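Local coordinates for protein putative transcriptional regulator (TetR/AcrR family) (PDB 3KNW) that probably binds DNA through a helix-turn-helix motif and regulates transcription, as a dimeric member of the TetR/AcrR family, at residues Val168-Ala177 / Pro188-Met199. Numbering follows the deposited sequence.
Sequences VIYQMYLGAA and PLFQALESTKMM
Tyr-173 reaches across from helix 162-183 and sets its ring against Ala-192 of helix 187-200. The Ala-192 methyl lies over one ring face as a CH-pi contact, CB 3.9 Å from the ring centroid and offset toward the rim. Leu-193, Leu-189 and Thr-196 complete the hole that receives this knob. Tyr-173 OH donates a 2.6 Å hydrogen bond to Thr-196 OG1, which lies in the ring plane at its edge. Thr-196 OG1 in turn donates to Ala-192 O at 2.7 Å, from above the carbonyl plane. Thr-196 N reaches the same oxygen from the opposite face.

Met-172, a selenomethionine, is a second knob, among Ala-192, Ser-195, Thr-196 and Met-199. Its chain bends at chi3 (80°), and CE comes 3.5 Å from Ala-192 O. Its SE meets CE of the extended Met-199, while Met-199 SE packs on Val-168 CG1 at 4.0 Å. At the other end, Ala-176 CB lies 3.9 Å from Leu-189 CD2.

These last two helices of the chain are antiparallel: their N-to-C directions are 160° apart, and the segment axes come within 8.5 Å at their closest. They face the second subunit, whose Gln-171 packs on Met-172 and Ala-176 and hydrogen-bonds through NE2 to Pro-188 O. This is consistent with the four-helix dimer interface of TetR-family regulators, two helices from each subunit. Helix 87-100 covers Tyr-173 and Thr-196 through Leu-95.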
loop_
_atom_site.group_PDB
_atom_site.type_symbol
_atom_site.label_atom_id
_atom_site.label_comp_id
_atom_site.label_asym_id
_atom_site.label_seq_id
_atom_site.Cartn_x
_atom_site.Cartn_y
_atom_site.Cartn_z
ATOM N N VAL A 168 -14.078 0.716 1.362
ATOM C CA VAL A 168 -13.849 -0.245 0.390
ATOM C C VAL A 168 -13.171 0.379 -0.820
ATOM O O VAL A 168 -12.110 -0.071 -1.284
ATOM C CB VAL A 168 -15.141 -0.829 -0.088
ATOM C CG1 VAL A 168 -14.817 -1.640 -1.370
ATOM C CG2 VAL A 168 -15.746 -1.657 1.015
ATOM N N ILE A 169 -13.781 1.431 -1.330
ATOM C CA ILE A 169 -13.225 2.072 -2.506
ATOM C C ILE A 169 -11.802 2.584 -2.214
ATOM O O ILE A 169 -10.827 2.257 -2.962
ATOM C CB ILE A 169 -14.118 3.193 -2.995
ATOM C CG1 ILE A 169 -15.377 2.630 -3.592
ATOM C CG2 ILE A 169 -13.419 4.038 -4.021
ATOM C CD1 ILE A 169 -16.394 3.708 -3.875
ATOM N N TYR A 170 -11.645 3.296 -1.104
ATOM C CA TYR A 170 -10.333 3.838 -0.829
ATOM C C TYR A 170 -9.265 2.736 -0.571
ATOM O O TYR A 170 -8.129 2.853 -1.001
ATOM C CB TYR A 170 -10.383 4.863 0.289
ATOM C CG TYR A 170 -9.090 5.600 0.462
ATOM C CD1 TYR A 170 -8.789 6.709 -0.297
ATOM C CD2 TYR A 170 -8.179 5.215 1.408
ATOM C CE1 TYR A 170 -7.593 7.424 -0.110
ATOM C CE2 TYR A 170 -6.981 5.929 1.590
ATOM C CZ TYR A 170 -6.721 7.041 0.848
ATOM O OH TYR A 170 -5.539 7.722 1.027
ATOM N N GLN A 171 -9.652 1.656 0.072
ATOM C CA GLN A 171 -8.723 0.582 0.325
ATOM C C GLN A 171 -8.308 -0.081 -0.962
ATOM O O GLN A 171 -7.148 -0.318 -1.138
ATOM C CB GLN A 171 -9.336 -0.449 1.236
ATOM C CG GLN A 171 -9.301 -0.019 2.683
ATOM C CD GLN A 171 -10.087 -0.911 3.595
ATOM O OE1 GLN A 171 -10.352 -0.565 4.719
ATOM N NE2 GLN A 171 -10.458 -2.048 3.115
HETATM N N MSE A 172 -9.246 -0.359 -1.859
HETATM C CA MSE A 172 -8.968 -0.984 -3.156
HETATM C C MSE A 172 -8.116 -0.139 -4.008
HETATM O O MSE A 172 -7.208 -0.660 -4.656
HETATM C CB MSE A 172 -10.250 -1.314 -3.894
HETATM C CG MSE A 172 -10.077 -1.831 -5.351
HETATM SE SE MSE A 172 -11.862 -2.169 -6.049
HETATM C CE MSE A 172 -12.374 -0.412 -6.501
ATOM N N TYR A 173 -8.292 1.187 -3.981
ATOM C CA TYR A 173 -7.378 2.022 -4.779
ATOM C C TYR A 173 -5.978 2.065 -4.251
ATOM O O TYR A 173 -5.038 1.975 -5.025
ATOM C CB TYR A 173 -7.922 3.428 -5.004
ATOM C CG TYR A 173 -8.907 3.434 -6.141
ATOM C CD1 TYR A 173 -10.181 2.854 -6.010
ATOM C CD2 TYR A 173 -8.584 3.975 -7.367
ATOM C CE1 TYR A 173 -11.109 2.883 -7.033
ATOM C CE2 TYR A 173 -9.541 3.987 -8.411
ATOM C CZ TYR A 173 -10.770 3.419 -8.233
ATOM O OH TYR A 173 -11.675 3.419 -9.287
ATOM N N LEU A 174 -5.779 2.152 -2.936
ATOM C CA LEU A 174 -4.424 2.081 -2.384
ATOM C C LEU A 174 -3.733 0.764 -2.730
ATOM O O LEU A 174 -2.560 0.731 -3.060
ATOM C CB LEU A 174 -4.468 2.185 -0.906
ATOM C CG LEU A 174 -4.778 3.555 -0.322
ATOM C CD1 LEU A 174 -5.015 3.383 1.166
ATOM C CD2 LEU A 174 -3.690 4.520 -0.583
ATOM N N GLY A 175 -4.470 -0.330 -2.719
ATOM C CA GLY A 175 -3.837 -1.592 -3.001
ATOM C C GLY A 175 -3.518 -1.785 -4.491
ATOM O O GLY A 175 -2.470 -2.379 -4.821
ATOM N N ALA A 176 -4.456 -1.365 -5.359
ATOM C CA ALA A 176 -4.204 -1.186 -6.765
ATOM C C ALA A 176 -2.976 -0.211 -7.033
ATOM O O ALA A 176 -2.135 -0.487 -7.875
ATOM C CB ALA A 176 -5.495 -0.644 -7.474
ATOM N N ALA A 177 -2.871 0.911 -6.337
ATOM C CA ALA A 177 -1.658 1.830 -6.529
ATOM C C ALA A 177 -0.367 1.098 -6.139
ATOM O O ALA A 177 0.600 1.143 -6.856
ATOM C CB ALA A 177 -1.770 3.083 -5.744
ATOM N N PRO A 188 -3.573 -2.668 -12.654
ATOM C CA PRO A 188 -4.458 -2.859 -11.452
ATOM C C PRO A 188 -5.395 -1.710 -11.143
ATOM O O PRO A 188 -6.510 -1.940 -10.664
ATOM C CB PRO A 188 -3.449 -3.086 -10.325
ATOM C CG PRO A 188 -2.273 -3.685 -10.975
ATOM C CD PRO A 188 -2.181 -3.087 -12.381
ATOM N N LEU A 189 -4.943 -0.492 -11.416
ATOM C CA LEU A 189 -5.705 0.757 -11.198
ATOM C C LEU A 189 -6.772 0.897 -12.253
ATOM O O LEU A 189 -7.886 1.253 -11.947
ATOM C CB LEU A 189 -4.812 2.012 -11.282
ATOM C CG LEU A 189 -4.045 2.345 -10.023
ATOM C CD1 LEU A 189 -2.802 3.245 -10.197
ATOM C CD2 LEU A 189 -4.999 2.961 -9.007
ATOM N N PHE A 190 -6.454 0.532 -13.488
ATOM C CA PHE A 190 -7.471 0.433 -14.499
ATOM C C PHE A 190 -8.588 -0.520 -14.132
ATOM O O PHE A 190 -9.773 -0.245 -14.436
ATOM C CB PHE A 190 -6.887 0.046 -15.862
ATOM C CG PHE A 190 -5.759 0.970 -16.358
ATOM C CD1 PHE A 190 -5.735 2.318 -16.045
ATOM C CD2 PHE A 190 -4.772 0.473 -17.196
ATOM C CE1 PHE A 190 -4.746 3.125 -16.504
ATOM C CE2 PHE A 190 -3.754 1.276 -17.656
ATOM C CZ PHE A 190 -3.730 2.602 -17.337
ATOM N N GLN A 191 -8.262 -1.641 -13.502
ATOM C CA GLN A 191 -9.336 -2.600 -13.156
ATOM C C GLN A 191 -10.176 -2.000 -11.995
ATOM O O GLN A 191 -11.390 -2.000 -12.083
ATOM C CB GLN A 191 -8.782 -3.993 -12.824
ATOM C CG GLN A 191 -9.858 -5.076 -12.430
ATOM C CD GLN A 191 -11.073 -5.101 -13.383
ATOM O OE1 GLN A 191 -10.946 -5.336 -14.609
ATOM N NE2 GLN A 191 -12.245 -4.809 -12.826
ATOM N N ALA A 192 -9.538 -1.435 -10.964
ATOM C CA ALA A 192 -10.227 -0.721 -9.883
ATOM C C ALA A 192 -11.289 0.260 -10.423
ATOM O O ALA A 192 -12.406 0.342 -9.891
ATOM C CB ALA A 192 -9.210 0.102 -9.071
ATOM N N LEU A 193 -10.893 1.037 -11.440
ATOM C CA LEU A 193 -11.826 1.924 -12.148
ATOM C C LEU A 193 -13.051 1.190 -12.652
ATOM O O LEU A 193 -14.169 1.594 -12.417
ATOM C CB LEU A 193 -11.142 2.659 -13.319
ATOM C CG LEU A 193 -10.382 3.943 -12.913
ATOM C CD1 LEU A 193 -9.572 4.531 -14.088
ATOM C CD2 LEU A 193 -11.367 5.014 -12.344
ATOM N N GLU A 194 -12.829 0.079 -13.319
ATOM C CA GLU A 194 -13.942 -0.646 -13.939
ATOM C C GLU A 194 -14.791 -1.264 -12.833
ATOM O O GLU A 194 -15.990 -1.244 -12.884
ATOM C CB GLU A 194 -13.439 -1.666 -14.992
ATOM C CG GLU A 194 -14.538 -2.154 -15.949
ATOM C CD GLU A 194 -15.246 -1.020 -16.762
ATOM O OE1 GLU A 194 -16.422 -1.219 -17.195
ATOM O OE2 GLU A 194 -14.611 0.054 -16.982
ATOM N N SER A 195 -14.145 -1.728 -11.779
ATOM C CA SER A 195 -14.828 -2.257 -10.628
ATOM C C SER A 195 -15.634 -1.262 -9.784
ATOM O O SER A 195 -16.706 -1.622 -9.300
ATOM C CB SER A 195 -13.815 -3.009 -9.767
ATOM O OG SER A 195 -13.756 -4.338 -10.279
ATOM N N THR A 196 -15.134 -0.043 -9.609
ATOM C CA THR A 196 -15.861 0.981 -8.903
ATOM C C THR A 196 -17.271 1.242 -9.541
ATOM O O THR A 196 -18.205 1.666 -8.841
ATOM C CB THR A 196 -15.073 2.321 -8.875
ATOM O OG1 THR A 196 -13.750 2.106 -8.363
ATOM C CG2 THR A 196 -15.805 3.380 -8.010
ATOM N N LYS A 197 -17.431 0.942 -10.841
ATOM C CA LYS A 197 -18.709 1.122 -11.503
ATOM C C LYS A 197 -19.737 0.050 -11.100
ATOM O O LYS A 197 -20.850 0.397 -10.727
ATOM C CB LYS A 197 -18.550 1.172 -13.031
ATOM C CG LYS A 197 -17.754 2.389 -13.558
ATOM C CD LYS A 197 -17.998 2.552 -15.078
ATOM C CE LYS A 197 -16.792 3.099 -15.815
ATOM N NZ LYS A 197 -16.901 2.912 -17.334
HETATM N N MSE A 198 -19.408 -1.231 -11.198
HETATM C CA MSE A 198 -20.229 -2.266 -10.547
HETATM C C MSE A 198 -20.664 -1.856 -9.129
HETATM O O MSE A 198 -21.833 -1.882 -8.784
HETATM C CB MSE A 198 -19.451 -3.602 -10.424
HETATM C CG MSE A 198 -18.586 -4.007 -11.650
HETATM SE SE MSE A 198 -18.126 -5.948 -11.791
HETATM C CE MSE A 198 -18.415 -6.181 -13.721
HETATM N N MSE A 199 -19.718 -1.464 -8.296
HETATM C CA MSE A 199 -20.031 -1.181 -6.909
HETATM C C MSE A 199 -21.020 -0.004 -6.744
HETATM O O MSE A 199 -21.819 -0.017 -5.843
HETATM C CB MSE A 199 -18.750 -0.882 -6.136
HETATM C CG MSE A 199 -17.807 -2.053 -6.100
HETATM SE SE MSE A 199 -16.238 -1.702 -5.073
HETATM C CE MSE A 199 -15.513 -3.453 -5.234
#